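Local coordinates for quinoline 2-oxidoreductase large subunit (Pseudomonas putida, PDB 1T3Q), which probably hydroxylates quinoline next to the ring nitrogen at a molybdenum centre carried by a pterin cytosine dinucleotide cofactor, at residues T109-E114 against G323-N328; P142-I147 against V360-C365. One frame throughout, in Å; residues are numbered along the deposited sequence.

Overall arrangement
Contacts 1 and 2 adjoin, their centres about 8 Å apart on the same side of the chain's centre. Contact 1 sets 109-114 of the hammerhead region against 323-328, contact 2 the loop between strand 135-140 and helix 147-152 against 360-365, and their segments alternate along the chain. The two partner loops leave neighbouring parallel strands, 312-322 and 352-360, and are joined by probable backbone hydrogen bonds, Gly323 N to Val360 O at 2.8 Å and Ala325 N to Lys364 O at 2.9 Å. The Asn363 side-chain ND2 of contact 2 is hydrogen-bonded to the Arg110 backbone O of contact 1. Tyr370 and Arg371 of the molybdenum pocket follow 360-365 closely in sequence, but neither contact includes a residue of that pocket.

Contact 1. Residues T109-E114 against G323-N328; sequences TRFVGE and GGAYNN. With SO4 (sulfate ion), chain M.
Two irregular loops meet here, closest at Arg110 and Ala325, whose CA atoms are 6.0 Å apart, while 109-114 folds into a type II beta turn from Phe111 to Glu114, closed by the bond from Glu114 N to Phe111 O. Tyr326 reaches across to this turn, and its hydroxyl is gripped from two directions. Tyr326 OH receives a hydrogen bond from Arg110 NH2 at 2.8 Å, with the oxygen lying in the guanidinium plane although the ring itself stands almost perpendicular to that plane (86°). Tyr326 OH in turn donates a hydrogen bond to Glu114 OE1 at 2.7 Å, on its syn lone pair, which fixes the direction of the phenolic O-H. Glu114 can serve both neighbours because its chain is extended, with CG anti to the backbone N (chi1 -170°): while OE1 takes the tyrosine, Glu114 OE2 accepts the Arg110 backbone N-H, with N to OE2 at 2.7 Å, so the carboxylate ties the end of the turn back to the residue just before it. A chain of buried hydrogen bonds thus joins the turn between strands 108-109 and 115-121 of the hammerhead region to the loop that follows strand 312-322 of the molybdopterin-binding region. Beside these bonds the packing is apolar. Phe111 brings CE2 to within 4.0 Å of Tyr326 CE2, each ring meeting the other at its edge, and its CD2 touches Ala325 CB, which also lies 3.8 Å from Arg110 CB. At the far end of the arginine, a sulfate probably taken from the crystallisation liquor is held by both terminal nitrogens, Arg110 NH1 to sulfate O1 and Arg110 NH2 to sulfate O3, each at 2.9 Å. Arg110 NH1 also forms a salt bridge with Asp159, so two anions meet the same guanidinium.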
ATOM      1  N   THR B 109      -6.553  34.556 -17.760  1.00 23.02           N
ATOM      2  CA  THR B 109      -6.147  34.240 -16.392  1.00 23.90           C
ATOM      3  C   THR B 109      -6.814  35.279 -15.504  1.00 21.77           C
ATOM      4  O   THR B 109      -6.961  36.434 -15.905  1.00 23.31           O
ATOM      5  CB  THR B 109      -4.606  34.283 -16.210  1.00 25.14           C
ATOM      6  OG1 THR B 109      -4.107  35.601 -16.475  1.00 27.18           O
ATOM      7  CG2 THR B 109      -3.943  33.302 -17.164  1.00 28.14           C
ATOM      8  N   ARG B 110      -7.217  34.882 -14.301  1.00 20.44           N
ATOM      9  CA  ARG B 110      -7.913  35.808 -13.423  1.00 18.57           C
ATOM     10  C   ARG B 110      -7.251  36.150 -12.092  1.00 18.53           C
ATOM     11  O   ARG B 110      -7.883  36.727 -11.213  1.00 17.41           O
ATOM     12  CB  ARG B 110      -9.332  35.305 -13.203  1.00 20.47           C
ATOM     13  CG  ARG B 110     -10.074  35.053 -14.521  1.00 22.63           C
ATOM     14  CD  ARG B 110     -11.550  34.823 -14.284  1.00 23.05           C
ATOM     15  NE  ARG B 110     -12.307  34.664 -15.521  1.00 22.77           N
ATOM     16  CZ  ARG B 110     -12.501  33.507 -16.149  1.00 23.89           C
ATOM     17  NH1 ARG B 110     -13.215  33.474 -17.267  1.00 21.72           N
ATOM     18  NH2 ARG B 110     -11.993  32.383 -15.659  1.00 21.44           N
ATOM     19  N   PHE B 111      -5.982  35.790 -11.947  1.00 17.72           N
ATOM     20  CA  PHE B 111      -5.224  36.136 -10.751  1.00 17.46           C
ATOM     21  C   PHE B 111      -3.786  35.654 -10.866  1.00 17.22           C
ATOM     22  O   PHE B 111      -3.509  34.635 -11.496  1.00 19.92           O
ATOM     23  CB  PHE B 111      -5.908  35.606  -9.471  1.00 16.12           C
ATOM     24  CG  PHE B 111      -5.813  34.116  -9.271  1.00 17.11           C
ATOM     25  CD1 PHE B 111      -4.711  33.555  -8.624  1.00 18.78           C
ATOM     26  CD2 PHE B 111      -6.840  33.277  -9.684  1.00 16.30           C
ATOM     27  CE1 PHE B 111      -4.638  32.185  -8.391  1.00 17.52           C
ATOM     28  CE2 PHE B 111      -6.776  31.897  -9.457  1.00 19.75           C
ATOM     29  CZ  PHE B 111      -5.675  31.350  -8.809  1.00 18.56           C
ATOM     30  N   VAL B 112      -2.866  36.428 -10.302  1.00 18.08           N
ATOM     31  CA  VAL B 112      -1.461  36.066 -10.329  1.00 19.78           C
ATOM     32  C   VAL B 112      -1.333  34.759  -9.571  1.00 19.16           C
ATOM     33  O   VAL B 112      -1.747  34.666  -8.413  1.00 19.64           O
ATOM     34  CB  VAL B 112      -0.592  37.137  -9.644  1.00 19.78           C
ATOM     35  CG1 VAL B 112       0.856  36.668  -9.570  1.00 21.32           C
ATOM     36  CG2 VAL B 112      -0.682  38.443 -10.419  1.00 21.87           C
ATOM     37  N   GLY B 113      -0.777  33.750 -10.231  1.00 18.92           N
ATOM     38  CA  GLY B 113      -0.613  32.455  -9.601  1.00 18.55           C
ATOM     39  C   GLY B 113      -1.501  31.375 -10.185  1.00 19.52           C
ATOM     40  O   GLY B 113      -1.289  30.191  -9.914  1.00 19.58           O
ATOM     41  N   GLU B 114      -2.502  31.758 -10.980  1.00 18.17           N
ATOM     42  CA  GLU B 114      -3.382  30.756 -11.575  1.00 18.39           C
ATOM     43  C   GLU B 114      -2.546  29.905 -12.519  1.00 17.85           C
ATOM     44  O   GLU B 114      -1.662  30.414 -13.195  1.00 19.85           O
ATOM     45  CB  GLU B 114      -4.528  31.421 -12.347  1.00 19.55           C
ATOM     46  CG  GLU B 114      -5.615  30.452 -12.781  1.00 18.68           C
ATOM     47  CD  GLU B 114      -6.846  31.161 -13.330  1.00 19.93           C
ATOM     48  OE1 GLU B 114      -7.954  30.582 -13.234  1.00 22.68           O
ATOM     49  OE2 GLU B 114      -6.707  32.290 -13.855  1.00 20.44           O
ATOM     50  N   GLY B 323     -13.367  38.379  -2.003  1.00 18.36           N
ATOM     51  CA  GLY B 323     -13.429  36.964  -2.326  1.00 18.16           C
ATOM     52  C   GLY B 323     -12.503  36.332  -3.343  1.00 16.76           C
ATOM     53  O   GLY B 323     -12.465  35.107  -3.457  1.00 17.14           O
ATOM     54  N   GLY B 324     -11.752  37.131  -4.080  1.00 16.67           N
ATOM     55  CA  GLY B 324     -10.878  36.539  -5.072  1.00 17.34           C
ATOM     56  C   GLY B 324     -11.652  36.278  -6.349  1.00 19.48           C
ATOM     57  O   GLY B 324     -12.836  36.618  -6.450  1.00 17.78           O
ATOM     58  N   ALA B 325     -10.984  35.646  -7.309  1.00 20.46           N
ATOM     59  CA  ALA B 325     -11.546  35.370  -8.627  1.00 20.89           C
ATOM     60  C   ALA B 325     -12.665  34.349  -8.738  1.00 21.52           C
ATOM     61  O   ALA B 325     -13.496  34.452  -9.643  1.00 20.08           O
ATOM     62  CB  ALA B 325     -10.419  34.984  -9.585  1.00 20.64           C
ATOM     63  N   TYR B 326     -12.683  33.362  -7.844  1.00 18.87           N
ATOM     64  CA  TYR B 326     -13.702  32.313  -7.878  1.00 19.26           C
ATOM     65  C   TYR B 326     -14.175  31.962  -6.473  1.00 19.91           C
ATOM     66  O   TYR B 326     -13.637  32.453  -5.477  1.00 19.07           O
ATOM     67  CB  TYR B 326     -13.128  31.030  -8.490  1.00 18.97           C
ATOM     68  CG  TYR B 326     -12.413  31.199  -9.814  1.00 20.50           C
ATOM     69  CD1 TYR B 326     -13.128  31.303 -11.009  1.00 19.97           C
ATOM     70  CD2 TYR B 326     -11.020  31.246  -9.871  1.00 20.37           C
ATOM     71  CE1 TYR B 326     -12.470  31.446 -12.232  1.00 19.62           C
ATOM     72  CE2 TYR B 326     -10.351  31.393 -11.089  1.00 20.25           C
ATOM     73  CZ  TYR B 326     -11.085  31.492 -12.265  1.00 20.25           C
ATOM     74  OH  TYR B 326     -10.429  31.634 -13.470  1.00 18.75           O
ATOM     75  N   ASN B 327     -15.184  31.099  -6.410  1.00 19.00           N
ATOM     76  CA  ASN B 327     -15.695  30.613  -5.141  1.00 19.86           C
ATOM     77  C   ASN B 327     -14.928  29.325  -4.894  1.00 19.10           C
ATOM     78  O   ASN B 327     -14.841  28.479  -5.783  1.00 17.57           O
ATOM     79  CB  ASN B 327     -17.183  30.256  -5.223  1.00 20.79           C
ATOM     80  CG  ASN B 327     -18.084  31.467  -5.231  1.00 20.61           C
ATOM     81  OD1 ASN B 327     -18.751  31.748  -6.227  1.00 22.68           O
ATOM     82  ND2 ASN B 327     -18.123  32.185  -4.118  1.00 16.55           N
ATOM     83  N   ASN B 328     -14.358  29.177  -3.705  1.00 19.12           N
ATOM     84  CA  ASN B 328     -13.653  27.948  -3.374  1.00 18.30           C
ATOM     85  C   ASN B 328     -14.746  26.902  -3.172  1.00 17.56           C
ATOM     86  O   ASN B 328     -15.893  27.246  -2.887  1.00 17.47           O
ATOM     87  CB  ASN B 328     -12.891  28.102  -2.055  1.00 17.52           C
ATOM     88  CG  ASN B 328     -13.826  28.299  -0.872  1.00 14.52           C
ATOM     89  OD1 ASN B 328     -14.024  29.417  -0.396  1.00 16.70           O
ATOM     90  ND2 ASN B 328     -14.424  27.210  -0.410  1.00 12.43           N
TER
HETATM   91  S   SO4 M3105     -13.276  30.002 -18.578  1.00 70.01           S
HETATM   92  O1  SO4 M3105     -13.912  31.260 -19.016  1.00 69.02           O
HETATM   93  O2  SO4 M3105     -12.088  29.733 -19.410  1.00 70.03           O
HETATM   94  O3  SO4 M3105     -12.874  30.119 -17.161  1.00 69.13           O
HETATM   95  O4  SO4 M3105     -14.231  28.889 -18.729  1.00 70.50           O

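Contact 2. Residues P142-I147 against V360-C365; sequences PAVTGI and VATNKC
Val144 and Asn363 grip each other through two nearly straight hydrogen bonds. Val144 N donates to Asn363 OD1 at 2.8 Å, in the carbonyl plane and on a lone pair, and Asn363 N returns a bond to Val144 O at 2.9 Å. The side-chain amide thus takes the place of a backbone carbonyl, closing a ring in which one residue pairs with both polar groups of the other. With CG beside its backbone N (chi1 -71°), Asn363 carries OD1 back to Val144, and this Asn363 OD1 comes 3.3 Å from Ala143 CA. Val144 CG1 lies over the opposite backbone, 3.7 Å from Ala361 O, and the Thr362 methyl CG2 packs 4.0 Å from Gly146 C. Further along, Ile147 CG1 meets Val360 CG2 at 4.0 Å, the two side chains crossing at about a right angle.

A second shell sets these groups. Asn363 ND2 is bonded to the carbonyls of Ala157 and Arg110, which fixes the flip of the amide and so presents OD1 to Val144. Lys364 stretches out fully to make a weak bond from NZ to Thr145 O at 3.1 Å; its stronger partner is Asp322, which also bonds Thr362 OG1. Asn363 is the centre of an inverse gamma turn, and its CB points toward 142-147. In 142-147, Gly146 occupies the N-cap position of helix 147-152; the contact sets the lead-in and first turn of this helix against the loop leaving strand 352-360 of the molybdopterin-binding region, held by a paired side-chain and backbone hydrogen bond between Val144 and Asn363.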
ATOM      1  N   PRO B 142      -7.456  45.179 -17.458  1.00 33.93           N
ATOM      2  CA  PRO B 142      -7.682  45.881 -16.191  1.00 32.82           C
ATOM      3  C   PRO B 142      -8.171  44.870 -15.160  1.00 30.74           C
ATOM      4  O   PRO B 142      -9.073  44.074 -15.433  1.00 31.03           O
ATOM      5  CB  PRO B 142      -8.740  46.923 -16.553  1.00 32.68           C
ATOM      6  CG  PRO B 142      -9.478  46.274 -17.698  1.00 34.48           C
ATOM      7  CD  PRO B 142      -8.353  45.686 -18.510  1.00 34.00           C
ATOM      8  N   ALA B 143      -7.565  44.895 -13.981  1.00 28.65           N
ATOM      9  CA  ALA B 143      -7.924  43.959 -12.929  1.00 27.18           C
ATOM     10  C   ALA B 143      -8.633  44.635 -11.767  1.00 25.61           C
ATOM     11  O   ALA B 143      -8.515  45.847 -11.573  1.00 25.15           O
ATOM     12  CB  ALA B 143      -6.674  43.250 -12.427  1.00 25.63           C
ATOM     13  N   VAL B 144      -9.383  43.843 -11.008  1.00 25.04           N
ATOM     14  CA  VAL B 144     -10.088  44.343  -9.835  1.00 24.29           C
ATOM     15  C   VAL B 144      -9.126  44.044  -8.694  1.00 23.28           C
ATOM     16  O   VAL B 144      -8.911  42.889  -8.332  1.00 21.57           O
ATOM     17  CB  VAL B 144     -11.417  43.603  -9.621  1.00 25.82           C
ATOM     18  CG1 VAL B 144     -12.091  44.103  -8.348  1.00 25.01           C
ATOM     19  CG2 VAL B 144     -12.329  43.821 -10.828  1.00 26.56           C
ATOM     20  N   THR B 145      -8.548  45.100  -8.136  1.00 22.75           N
ATOM     21  CA  THR B 145      -7.543  44.963  -7.090  1.00 24.00           C
ATOM     22  C   THR B 145      -8.011  45.050  -5.645  1.00 23.77           C
ATOM     23  O   THR B 145      -7.200  44.940  -4.727  1.00 22.71           O
ATOM     24  CB  THR B 145      -6.445  46.010  -7.298  1.00 25.04           C
ATOM     25  OG1 THR B 145      -7.035  47.316  -7.276  1.00 26.11           O
ATOM     26  CG2 THR B 145      -5.764  45.799  -8.649  1.00 26.58           C
ATOM     27  N   GLY B 146      -9.308  45.243  -5.436  1.00 22.61           N
ATOM     28  CA  GLY B 146      -9.806  45.340  -4.079  1.00 22.85           C
ATOM     29  C   GLY B 146     -11.301  45.563  -4.000  1.00 23.65           C
ATOM     30  O   GLY B 146     -11.974  45.747  -5.017  1.00 21.87           O
ATOM     31  N   ILE B 147     -11.817  45.555  -2.777  1.00 23.19           N
ATOM     32  CA  ILE B 147     -13.238  45.744  -2.527  1.00 23.70           C
ATOM     33  C   ILE B 147     -13.780  47.048  -3.102  1.00 24.32           C
ATOM     34  O   ILE B 147     -14.850  47.065  -3.704  1.00 23.05           O
ATOM     35  CB  ILE B 147     -13.520  45.693  -1.011  1.00 23.02           C
ATOM     36  CG1 ILE B 147     -13.338  44.259  -0.507  1.00 24.69           C
ATOM     37  CG2 ILE B 147     -14.918  46.202  -0.712  1.00 25.53           C
ATOM     38  CD1 ILE B 147     -13.430  44.119   1.000  1.00 25.54           C
ATOM     39  N   VAL B 360     -17.449  40.121  -2.805  1.00 20.39           N
ATOM     40  CA  VAL B 360     -17.110  40.592  -4.143  1.00 21.15           C
ATOM     41  C   VAL B 360     -15.921  39.868  -4.741  1.00 21.96           C
ATOM     42  O   VAL B 360     -14.967  39.511  -4.041  1.00 20.77           O
ATOM     43  CB  VAL B 360     -16.805  42.106  -4.161  1.00 20.65           C
ATOM     44  CG1 VAL B 360     -18.033  42.881  -3.724  1.00 22.07           C
ATOM     45  CG2 VAL B 360     -15.613  42.420  -3.250  1.00 21.66           C
ATOM     46  N   ALA B 361     -15.990  39.654  -6.048  1.00 20.79           N
ATOM     47  CA  ALA B 361     -14.917  38.992  -6.765  1.00 21.57           C
ATOM     48  C   ALA B 361     -13.814  39.998  -7.057  1.00 22.08           C
ATOM     49  O   ALA B 361     -14.082  41.155  -7.396  1.00 22.70           O
ATOM     50  CB  ALA B 361     -15.448  38.396  -8.062  1.00 21.76           C
ATOM     51  N   THR B 362     -12.570  39.556  -6.907  1.00 20.11           N
ATOM     52  CA  THR B 362     -11.408  40.389  -7.170  1.00 18.57           C
ATOM     53  C   THR B 362     -10.425  39.491  -7.906  1.00 17.47           C
ATOM     54  O   THR B 362     -10.556  38.268  -7.873  1.00 18.12           O
ATOM     55  CB  THR B 362     -10.749  40.883  -5.863  1.00 19.67           C
ATOM     56  OG1 THR B 362     -10.359  39.756  -5.074  1.00 19.92           O
ATOM     57  CG2 THR B 362     -11.715  41.744  -5.061  1.00 19.10           C
ATOM     58  N   ASN B 363      -9.449  40.081  -8.582  1.00 18.89           N
ATOM     59  CA  ASN B 363      -8.483  39.272  -9.302  1.00 18.75           C
ATOM     60  C   ASN B 363      -7.336  38.846  -8.386  1.00 19.04           C
ATOM     61  O   ASN B 363      -6.204  39.307  -8.510  1.00 18.75           O
ATOM     62  CB  ASN B 363      -7.975  40.029 -10.530  1.00 18.85           C
ATOM     63  CG  ASN B 363      -9.046  40.151 -11.606  1.00 18.56           C
ATOM     64  OD1 ASN B 363      -9.537  41.242 -11.893  1.00 18.91           O
ATOM     65  ND2 ASN B 363      -9.427  39.021 -12.188  1.00 14.73           N
ATOM     66  N   LYS B 364      -7.672  37.956  -7.456  1.00 19.98           N
ATOM     67  CA  LYS B 364      -6.730  37.414  -6.482  1.00 18.33           C
ATOM     68  C   LYS B 364      -7.104  35.954  -6.327  1.00 20.04           C
ATOM     69  O   LYS B 364      -8.136  35.520  -6.842  1.00 19.47           O
ATOM     70  CB  LYS B 364      -6.896  38.128  -5.143  1.00 18.57           C
ATOM     71  CG  LYS B 364      -6.699  39.628  -5.217  1.00 17.67           C
ATOM     72  CD  LYS B 364      -7.030  40.302  -3.895  1.00 19.19           C
ATOM     73  CE  LYS B 364      -6.899  41.814  -4.022  1.00 18.77           C
ATOM     74  NZ  LYS B 364      -7.165  42.521  -2.750  1.00 18.93           N
ATOM     75  N   CYS B 365      -6.289  35.171  -5.632  1.00 20.21           N
ATOM     76  CA  CYS B 365      -6.665  33.781  -5.484  1.00 20.96           C
ATOM     77  C   CYS B 365      -7.935  33.767  -4.633  1.00 18.81           C
ATOM     78  O   CYS B 365      -8.177  34.675  -3.830  1.00 16.44           O
ATOM     79  CB  CYS B 365      -5.552  32.971  -4.820  1.00 26.49           C
ATOM     80  SG  CYS B 365      -5.451  33.209  -3.068  1.00 38.07           S
TER